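Local structure of glutamine synthetase (Streptomyces coelicolor, 4BAX) at residues 76-81 against 197-202; 163-168 against 201-206. The protein belongs to the glutamine synthetase family of enzymes, whose subunits combine a beta-Grasp domain with a catalytic domain and assemble here as ten chains. All coordinates share one frame; numbering follows the deposited sequence.

Contact 1 (76-81 against 197-202); sequences LVLCEV and LWVARW
Leu76 and Leu78 straddle Val199, each meeting a different methyl. Leu76 divides its fork across one helical turn: CD1 comes within 4.1 Å of Val199 CG1, while CD2 lies 3.9 Å from Trp202 CZ3, meeting the indole at an oblique angle. Leu78 uses its inner carbon, with CB 4.1 Å from Val199 CG2; with CG anti to the backbone N (chi1 180°) and chi2 at 67°, CD2 also comes to 4.2 Å from Val199 CG2. Val199, branched at CB, suits the site because its two methyls diverge close to the helix and serve both leucines. Leu76 and Leu78 point to the helix while Val77 between them points away, as strand alternation expects. Trp198 starts toward the strand, but its ring leads away to Tyr324 and Asp322, whose OD1 accepts a hydrogen bond from NE1. Trp202, besides taking Leu76, touches Val144 of a neighbouring subunit. No hydrogen bond links the segments, whose axes approach to 9.9 Å at 124°. This is helix-on-sheet packing at a domain junction: the middle strand of the five-stranded beta-Grasp sheet lays leucines against helix 190-210 of the catalytic domain.

Contact 2 (163-168 against 201-206); sequences LKAGLG and RWLLYR
The Schellman motif that closes helix 152-164 brings Ala165 and Leu167 up against Leu203 on helix 190-210. All of the touching on the helix side falls to one methyl, CD1 of Leu203, which lies 4.3 Å from Ala165 CB and 4.1 Å from Leu167 CD1. The two leucines reach for each other tip to tip. Both have CG anti to the carbonyl carbon (chi1 -49° in Leu167, -78° in Leu203) and CD1 extended away from the backbone, which lets them bridge a wide gap: even the nearest alpha carbons, those of Ala165 and Leu203, stand 9.5 Å apart. Alanine fits its place because a lone CB can sit beside the leucine methyl without pushing the helix end back.

Between these two residues the helix ends at Gly166, the first residue to leave helical angles. Its phi is positive, a conformation in which a side chain would press on the preceding carbonyl O, so glycine is well suited here. Gly166 N donates to Leu163 O at 2.8 Å, one of the two bonds that fold the chain back into the last turn. Leu167, just beyond the glycine, packs on Cys162 in that turn, the apolar contact that commonly accompanies a Schellman motif, and the same side chain also meets helix 190-210 at Ala200 as well as Leu203. Cys162 and His158 of helix 152-164 also touch Leu203, and His158 NE2 is hydrogen-bonded to Ala200 O, while Pro68 comes from a loop. Gly168 then leaves the turn, its N held by Gln196 OE1 and its backbone bonded to Gly186, as strand 169-174 starts out alongside strand 180-188.

In the fold
Both contacts are buried and purely apolar across their segments, and both use helix 190-210; their segments overlap at Arg201 and Trp202, of which Trp202 touches across contact 1 alone. They differ in what they bring to the helix. Contact 1 joins the beta-Grasp sheet to the catalytic domain and buries 221 Å², with an aromatic ring among its partners; contact 2 lies within the catalytic domain, buries 75 Å², and depends on a helix-ending turn whose Gly166 is exposed to solvent. Their centres are about 9 Å apart, and they merge into one continuous apolar layer: Leu167 CD1 lies 3.7 Å from Ala200 CB, and Leu76 CD1 is 4.3 Å from Leu203 CD2.

Contact 1 (76-81 against 197-202)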
ATOM      1  N   LEU A  76     -10.464   5.937  41.239  1.00 30.04           N
ATOM      2  CA  LEU A  76      -9.139   6.518  41.040  1.00 28.03           C
ATOM      3  C   LEU A  76      -8.664   7.095  42.359  1.00 26.68           C
ATOM      4  O   LEU A  76      -9.433   7.749  43.072  1.00 26.09           O
ATOM      5  CB  LEU A  76      -9.167   7.601  39.979  1.00 27.31           C
ATOM      6  CG  LEU A  76      -9.872   7.171  38.709  1.00 27.34           C
ATOM      7  CD1 LEU A  76     -10.091   8.416  37.862  1.00 27.27           C
ATOM      8  CD2 LEU A  76      -9.078   6.084  37.979  1.00 27.24           C
ATOM      9  N   VAL A  77      -7.414   6.825  42.704  1.00 26.62           N
ATOM     10  CA  VAL A  77      -6.863   7.336  43.942  1.00 27.46           C
ATOM     11  C   VAL A  77      -5.626   8.180  43.666  1.00 28.17           C
ATOM     12  O   VAL A  77      -4.553   7.642  43.362  1.00 28.86           O
ATOM     13  CB  VAL A  77      -6.482   6.194  44.920  1.00 27.65           C
ATOM     14  CG1 VAL A  77      -6.321   6.736  46.313  1.00 27.63           C
ATOM     15  CG2 VAL A  77      -7.535   5.114  44.926  1.00 27.87           C
ATOM     16  N   LEU A  78      -5.770   9.497  43.787  1.00 27.98           N
ATOM     17  CA  LEU A  78      -4.629  10.389  43.646  1.00 28.30           C
ATOM     18  C   LEU A  78      -3.845  10.451  44.958  1.00 28.54           C
ATOM     19  O   LEU A  78      -4.428  10.716  46.001  1.00 27.57           O
ATOM     20  CB  LEU A  78      -5.094  11.791  43.239  1.00 28.04           C
ATOM     21  CG  LEU A  78      -3.997  12.836  43.058  1.00 27.69           C
ATOM     22  CD1 LEU A  78      -3.090  12.522  41.865  1.00 27.16           C
ATOM     23  CD2 LEU A  78      -4.603  14.222  42.945  1.00 27.71           C
ATOM     24  N   CYS A  79      -2.518  10.288  44.884  1.00 29.94           N
ATOM     25  CA  CYS A  79      -1.667  10.199  46.092  1.00 31.14           C
ATOM     26  C   CYS A  79      -0.597  11.261  46.103  1.00 32.82           C
ATOM     27  O   CYS A  79      -0.267  11.858  45.075  1.00 32.81           O
ATOM     28  CB  CYS A  79      -0.976   8.829  46.186  1.00 30.72           C
ATOM     29  SG  CYS A  79      -2.042   7.375  46.213  1.00 37.33           S
ATOM     30  N   GLU A  80      -0.065  11.518  47.285  1.00 34.65           N
ATOM     31  CA  GLU A  80       1.139  12.321  47.372  1.00 36.27           C
ATOM     32  C   GLU A  80       2.248  11.350  47.720  1.00 36.62           C
ATOM     33  O   GLU A  80       1.984  10.260  48.257  1.00 36.78           O
ATOM     34  CB  GLU A  80       1.010  13.451  48.403  1.00 37.45           C
ATOM     35  CG  GLU A  80       0.917  12.958  49.847  1.00 39.17           C
ATOM     36  CD  GLU A  80       0.822  14.108  50.851  1.00 40.45           C
ATOM     37  OE1 GLU A  80       0.947  15.276  50.410  1.00 40.41           O
ATOM     38  OE2 GLU A  80       0.624  13.849  52.068  1.00 41.08           O
ATOM     39  N   VAL A  81       3.481  11.758  47.453  1.00 36.55           N
ATOM     40  CA  VAL A  81       4.613  10.854  47.601  1.00 36.67           C
ATOM     41  C   VAL A  81       5.371  11.213  48.870  1.00 36.89           C
ATOM     42  O   VAL A  81       5.710  12.384  49.113  1.00 36.50           O
ATOM     43  CB  VAL A  81       5.548  10.903  46.363  1.00 26.21           C
ATOM     44  CG1 VAL A  81       6.699   9.917  46.496  1.00 26.34           C
ATOM     45  CG2 VAL A  81       4.751  10.606  45.096  1.00 25.91           C
ATOM     46  N   LEU A 197      -7.524  18.742  38.483  1.00 28.16           N
ATOM     47  CA  LEU A 197      -6.809  18.996  37.233  1.00 27.52           C
ATOM     48  C   LEU A 197      -5.807  17.878  36.892  1.00 27.84           C
ATOM     49  O   LEU A 197      -5.683  17.463  35.711  1.00 27.40           O
ATOM     50  CB  LEU A 197      -6.098  20.357  37.289  1.00 26.70           C
ATOM     51  CG  LEU A 197      -5.272  20.723  36.045  1.00 25.87           C
ATOM     52  CD1 LEU A 197      -6.118  20.614  34.772  1.00 25.28           C
ATOM     53  CD2 LEU A 197      -4.666  22.124  36.143  1.00 25.54           C
ATOM     54  N   TRP A 198      -5.099  17.392  37.920  1.00 27.84           N
ATOM     55  CA  TRP A 198      -4.153  16.297  37.719  1.00 27.42           C
ATOM     56  C   TRP A 198      -4.879  15.040  37.277  1.00 26.81           C
ATOM     57  O   TRP A 198      -4.452  14.338  36.346  1.00 26.97           O
ATOM     58  CB  TRP A 198      -3.340  16.017  38.993  1.00 27.04           C
ATOM     59  CG  TRP A 198      -2.076  16.809  39.049  1.00 26.56           C
ATOM     60  CD1 TRP A 198      -1.689  17.702  40.030  1.00 26.50           C
ATOM     61  CD2 TRP A 198      -1.057  16.842  38.057  1.00 26.22           C
ATOM     62  NE1 TRP A 198      -0.463  18.254  39.714  1.00 26.16           N
ATOM     63  CE2 TRP A 198      -0.056  17.746  38.505  1.00 26.20           C
ATOM     64  CE3 TRP A 198      -0.875  16.182  36.832  1.00 25.95           C
ATOM     65  CZ2 TRP A 198       1.108  18.001  37.763  1.00 26.05           C
ATOM     66  CZ3 TRP A 198       0.279  16.442  36.096  1.00 25.58           C
ATOM     67  CH2 TRP A 198       1.254  17.338  36.568  1.00 25.76           C
ATOM     68  N   VAL A 199      -6.018  14.810  37.910  1.00 25.73           N
ATOM     69  CA  VAL A 199      -6.827  13.664  37.588  1.00 24.98           C
ATOM     70  C   VAL A 199      -7.429  13.840  36.189  1.00 25.38           C
ATOM     71  O   VAL A 199      -7.467  12.913  35.370  1.00 25.47           O
ATOM     72  CB  VAL A 199      -7.903  13.431  38.650  1.00 23.91           C
ATOM     73  CG1 VAL A 199      -8.863  12.359  38.177  1.00 23.59           C
ATOM     74  CG2 VAL A 199      -7.257  13.037  39.982  1.00 23.33           C
ATOM     75  N   ALA A 200      -7.868  15.064  35.912  1.00 25.26           N
ATOM     76  CA  ALA A 200      -8.413  15.366  34.609  1.00 24.69           C
ATOM     77  C   ALA A 200      -7.343  15.211  33.495  1.00 24.66           C
ATOM     78  O   ALA A 200      -7.653  14.729  32.392  1.00 23.98           O
ATOM     79  CB  ALA A 200      -9.054  16.771  34.595  1.00 23.98           C
ATOM     80  N   ARG A 201      -6.095  15.591  33.792  1.00 24.45           N
ATOM     81  CA  ARG A 201      -4.984  15.368  32.862  1.00 24.27           C
ATOM     82  C   ARG A 201      -4.787  13.875  32.668  1.00 24.81           C
ATOM     83  O   ARG A 201      -4.633  13.377  31.544  1.00 25.86           O
ATOM     84  CB  ARG A 201      -3.678  15.984  33.376  1.00 24.00           C
ATOM     85  CG  ARG A 201      -3.521  17.480  33.098  1.00 23.83           C
ATOM     86  CD  ARG A 201      -2.630  18.141  34.173  1.00 23.89           C
ATOM     87  NE  ARG A 201      -2.330  19.544  33.880  1.00 23.72           N
ATOM     88  CZ  ARG A 201      -1.173  20.163  34.138  1.00 23.13           C
ATOM     89  NH1 ARG A 201      -0.162  19.516  34.722  1.00 22.94           N
ATOM     90  NH2 ARG A 201      -1.030  21.451  33.818  1.00 22.58           N
ATOM     91  N   TRP A 202      -4.794  13.155  33.778  1.00 24.05           N
ATOM     92  CA  TRP A 202      -4.572  11.731  33.702  1.00 24.19           C
ATOM     93  C   TRP A 202      -5.683  11.113  32.847  1.00 24.33           C
ATOM     94  O   TRP A 202      -5.422  10.222  32.030  1.00 24.60           O
ATOM     95  CB  TRP A 202      -4.502  11.094  35.105  1.00 24.50           C
ATOM     96  CG  TRP A 202      -4.198   9.622  35.047  1.00 25.07           C
ATOM     97  CD1 TRP A 202      -2.951   9.047  35.062  1.00 25.18           C
ATOM     98  CD2 TRP A 202      -5.142   8.532  34.946  1.00 25.15           C
ATOM     99  NE1 TRP A 202      -3.064   7.670  34.969  1.00 25.42           N
ATOM    100  CE2 TRP A 202      -4.393   7.332  34.907  1.00 25.35           C
ATOM    101  CE3 TRP A 202      -6.537   8.456  34.875  1.00 25.13           C
ATOM    102  CZ2 TRP A 202      -4.997   6.077  34.818  1.00 25.27           C
ATOM    103  CZ3 TRP A 202      -7.125   7.211  34.784  1.00 25.38           C
ATOM    104  CH2 TRP A 202      -6.357   6.038  34.758  1.00 25.29           C
TER

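Contact 2 (163-168 against 201-206)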
ATOM      1  N   LEU A 163     -16.869  14.275  34.034  1.00 30.13           N
ATOM      2  CA  LEU A 163     -18.145  14.476  34.733  1.00 30.21           C
ATOM      3  C   LEU A 163     -18.611  13.241  35.516  1.00 30.90           C
ATOM      4  O   LEU A 163     -19.072  13.355  36.660  1.00 30.88           O
ATOM      5  CB  LEU A 163     -19.228  14.950  33.755  1.00 29.69           C
ATOM      6  CG  LEU A 163     -18.913  16.320  33.128  1.00 29.68           C
ATOM      7  CD1 LEU A 163     -19.869  16.727  32.013  1.00 29.71           C
ATOM      8  CD2 LEU A 163     -18.911  17.394  34.202  1.00 29.79           C
ATOM      9  N   LYS A 164     -18.432  12.060  34.922  1.00 31.29           N
ATOM     10  CA  LYS A 164     -18.755  10.809  35.597  1.00 31.97           C
ATOM     11  C   LYS A 164     -17.865  10.648  36.821  1.00 32.36           C
ATOM     12  O   LYS A 164     -18.297  10.114  37.842  1.00 33.68           O
ATOM     13  CB  LYS A 164     -18.568   9.634  34.640  1.00 32.28           C
ATOM     14  CG  LYS A 164     -19.865   9.017  34.174  1.00 32.78           C
ATOM     15  CD  LYS A 164     -19.843   8.824  32.666  1.00 33.35           C
ATOM     16  CE  LYS A 164     -18.865   7.740  32.238  1.00 33.77           C
ATOM     17  NZ  LYS A 164     -19.572   6.729  31.395  1.00 34.25           N
ATOM     18  N   ALA A 165     -16.627  11.128  36.714  1.00 30.96           N
ATOM     19  CA  ALA A 165     -15.695  11.173  37.843  1.00 29.61           C
ATOM     20  C   ALA A 165     -16.063  12.251  38.885  1.00 29.07           C
ATOM     21  O   ALA A 165     -15.535  12.244  40.002  1.00 28.41           O
ATOM     22  CB  ALA A 165     -14.282  11.387  37.342  1.00 28.74           C
ATOM     23  N   GLY A 166     -16.953  13.175  38.512  1.00 29.02           N
ATOM     24  CA  GLY A 166     -17.378  14.224  39.422  1.00 29.20           C
ATOM     25  C   GLY A 166     -16.555  15.498  39.472  1.00 29.21           C
ATOM     26  O   GLY A 166     -16.755  16.355  40.343  1.00 29.64           O
ATOM     27  N   LEU A 167     -15.666  15.671  38.508  1.00 29.03           N
ATOM     28  CA  LEU A 167     -14.803  16.845  38.496  1.00 28.38           C
ATOM     29  C   LEU A 167     -15.529  18.134  38.118  1.00 28.94           C
ATOM     30  O   LEU A 167     -16.528  18.104  37.385  1.00 29.59           O
ATOM     31  CB  LEU A 167     -13.630  16.618  37.572  1.00 27.31           C
ATOM     32  CG  LEU A 167     -12.897  15.303  37.775  1.00 26.29           C
ATOM     33  CD1 LEU A 167     -11.681  15.282  36.805  1.00 15.71           C
ATOM     34  CD2 LEU A 167     -12.490  15.179  39.241  1.00 25.49           C
ATOM     35  N   GLY A 168     -15.064  19.261  38.652  1.00 28.64           N
ATOM     36  CA  GLY A 168     -15.737  20.524  38.402  1.00 28.53           C
ATOM     37  C   GLY A 168     -15.294  21.127  37.083  1.00 28.49           C
ATOM     38  O   GLY A 168     -14.438  22.021  37.022  1.00 28.10           O
ATOM     39  N   ARG A 201      -6.095  15.591  33.792  1.00 24.45           N
ATOM     40  CA  ARG A 201      -4.984  15.368  32.862  1.00 24.27           C
ATOM     41  C   ARG A 201      -4.787  13.875  32.668  1.00 24.81           C
ATOM     42  O   ARG A 201      -4.633  13.377  31.544  1.00 25.86           O
ATOM     43  CB  ARG A 201      -3.678  15.984  33.376  1.00 24.00           C
ATOM     44  CG  ARG A 201      -3.521  17.480  33.098  1.00 23.83           C
ATOM     45  CD  ARG A 201      -2.630  18.141  34.173  1.00 23.89           C
ATOM     46  NE  ARG A 201      -2.330  19.544  33.880  1.00 23.72           N
ATOM     47  CZ  ARG A 201      -1.173  20.163  34.138  1.00 23.13           C
ATOM     48  NH1 ARG A 201      -0.162  19.516  34.722  1.00 22.94           N
ATOM     49  NH2 ARG A 201      -1.030  21.451  33.818  1.00 22.58           N
ATOM     50  N   TRP A 202      -4.794  13.155  33.778  1.00 24.05           N
ATOM     51  CA  TRP A 202      -4.572  11.731  33.702  1.00 24.19           C
ATOM     52  C   TRP A 202      -5.683  11.113  32.847  1.00 24.33           C
ATOM     53  O   TRP A 202      -5.422  10.222  32.030  1.00 24.60           O
ATOM     54  CB  TRP A 202      -4.502  11.094  35.105  1.00 24.50           C
ATOM     55  CG  TRP A 202      -4.198   9.622  35.047  1.00 25.07           C
ATOM     56  CD1 TRP A 202      -2.951   9.047  35.062  1.00 25.18           C
ATOM     57  CD2 TRP A 202      -5.142   8.532  34.946  1.00 25.15           C
ATOM     58  NE1 TRP A 202      -3.064   7.670  34.969  1.00 25.42           N
ATOM     59  CE2 TRP A 202      -4.393   7.332  34.907  1.00 25.35           C
ATOM     60  CE3 TRP A 202      -6.537   8.456  34.875  1.00 25.13           C
ATOM     61  CZ2 TRP A 202      -4.997   6.077  34.818  1.00 25.27           C
ATOM     62  CZ3 TRP A 202      -7.125   7.211  34.784  1.00 25.38           C
ATOM     63  CH2 TRP A 202      -6.357   6.038  34.758  1.00 25.29           C
ATOM     64  N   LEU A 203      -6.908  11.610  33.008  1.00 24.10           N
ATOM     65  CA  LEU A 203      -8.040  11.118  32.233  1.00 23.56           C
ATOM     66  C   LEU A 203      -7.912  11.439  30.733  1.00 23.25           C
ATOM     67  O   LEU A 203      -8.377  10.655  29.883  1.00 23.28           O
ATOM     68  CB  LEU A 203      -9.339  11.677  32.794  1.00 23.36           C
ATOM     69  CG  LEU A 203      -9.880  11.003  34.057  1.00 23.16           C
ATOM     70  CD1 LEU A 203     -11.044  11.821  34.620  1.00 23.64           C
ATOM     71  CD2 LEU A 203     -10.331   9.576  33.778  1.00 22.60           C
ATOM     72  N   LEU A 204      -7.310  12.583  30.395  1.00 22.63           N
ATOM     73  CA  LEU A 204      -7.138  12.937  28.984  1.00 22.60           C
ATOM     74  C   LEU A 204      -6.175  11.993  28.256  1.00 22.50           C
ATOM     75  O   LEU A 204      -6.531  11.392  27.231  1.00 21.49           O
ATOM     76  CB  LEU A 204      -6.682  14.391  28.846  1.00 22.75           C
ATOM     77  CG  LEU A 204      -6.418  14.824  27.387  1.00 22.78           C
ATOM     78  CD1 LEU A 204      -7.688  14.917  26.499  1.00 11.26           C
ATOM     79  CD2 LEU A 204      -5.633  16.139  27.366  1.00 22.26           C
ATOM     80  N   TYR A 205      -4.998  11.794  28.850  1.00 23.47           N
ATOM     81  CA  TYR A 205      -3.983  10.923  28.278  1.00 23.99           C
ATOM     82  C   TYR A 205      -4.538   9.537  28.154  1.00 24.07           C
ATOM     83  O   TYR A 205      -4.393   8.868  27.139  1.00 23.86           O
ATOM     84  CB  TYR A 205      -2.786  10.840  29.207  1.00 24.41           C
ATOM     85  CG  TYR A 205      -2.003  12.100  29.413  1.00 24.46           C
ATOM     86  CD1 TYR A 205      -1.556  12.872  28.343  1.00 24.45           C
ATOM     87  CD2 TYR A 205      -1.665  12.500  30.701  1.00 24.20           C
ATOM     88  CE1 TYR A 205      -0.806  14.029  28.575  1.00 24.37           C
ATOM     89  CE2 TYR A 205      -0.930  13.636  30.932  1.00 23.93           C
ATOM     90  CZ  TYR A 205      -0.499  14.395  29.881  1.00 24.28           C
ATOM     91  OH  TYR A 205       0.235  15.529  30.160  1.00 24.66           O
ATOM     92  N   ARG A 206      -5.167   9.116  29.234  1.00 25.05           N
ATOM     93  CA  ARG A 206      -5.707   7.780  29.320  1.00 26.39           C
ATOM     94  C   ARG A 206      -6.886   7.535  28.360  1.00 27.08           C
ATOM     95  O   ARG A 206      -6.904   6.526  27.652  1.00 27.23           O
ATOM     96  CB  ARG A 206      -6.048   7.457  30.770  1.00 26.68           C
ATOM     97  CG  ARG A 206      -6.817   6.191  31.005  1.00 27.53           C
ATOM     98  CD  ARG A 206      -5.983   4.962  30.851  1.00 28.51           C
ATOM     99  NE  ARG A 206      -6.773   3.760  31.080  1.00 29.77           N
ATOM    100  CZ  ARG A 206      -7.558   3.204  30.162  1.00 31.05           C
ATOM    101  NH1 ARG A 206      -7.671   3.755  28.952  1.00 31.12           N
ATOM    102  NH2 ARG A 206      -8.245   2.100  30.457  1.00 31.71           N
TER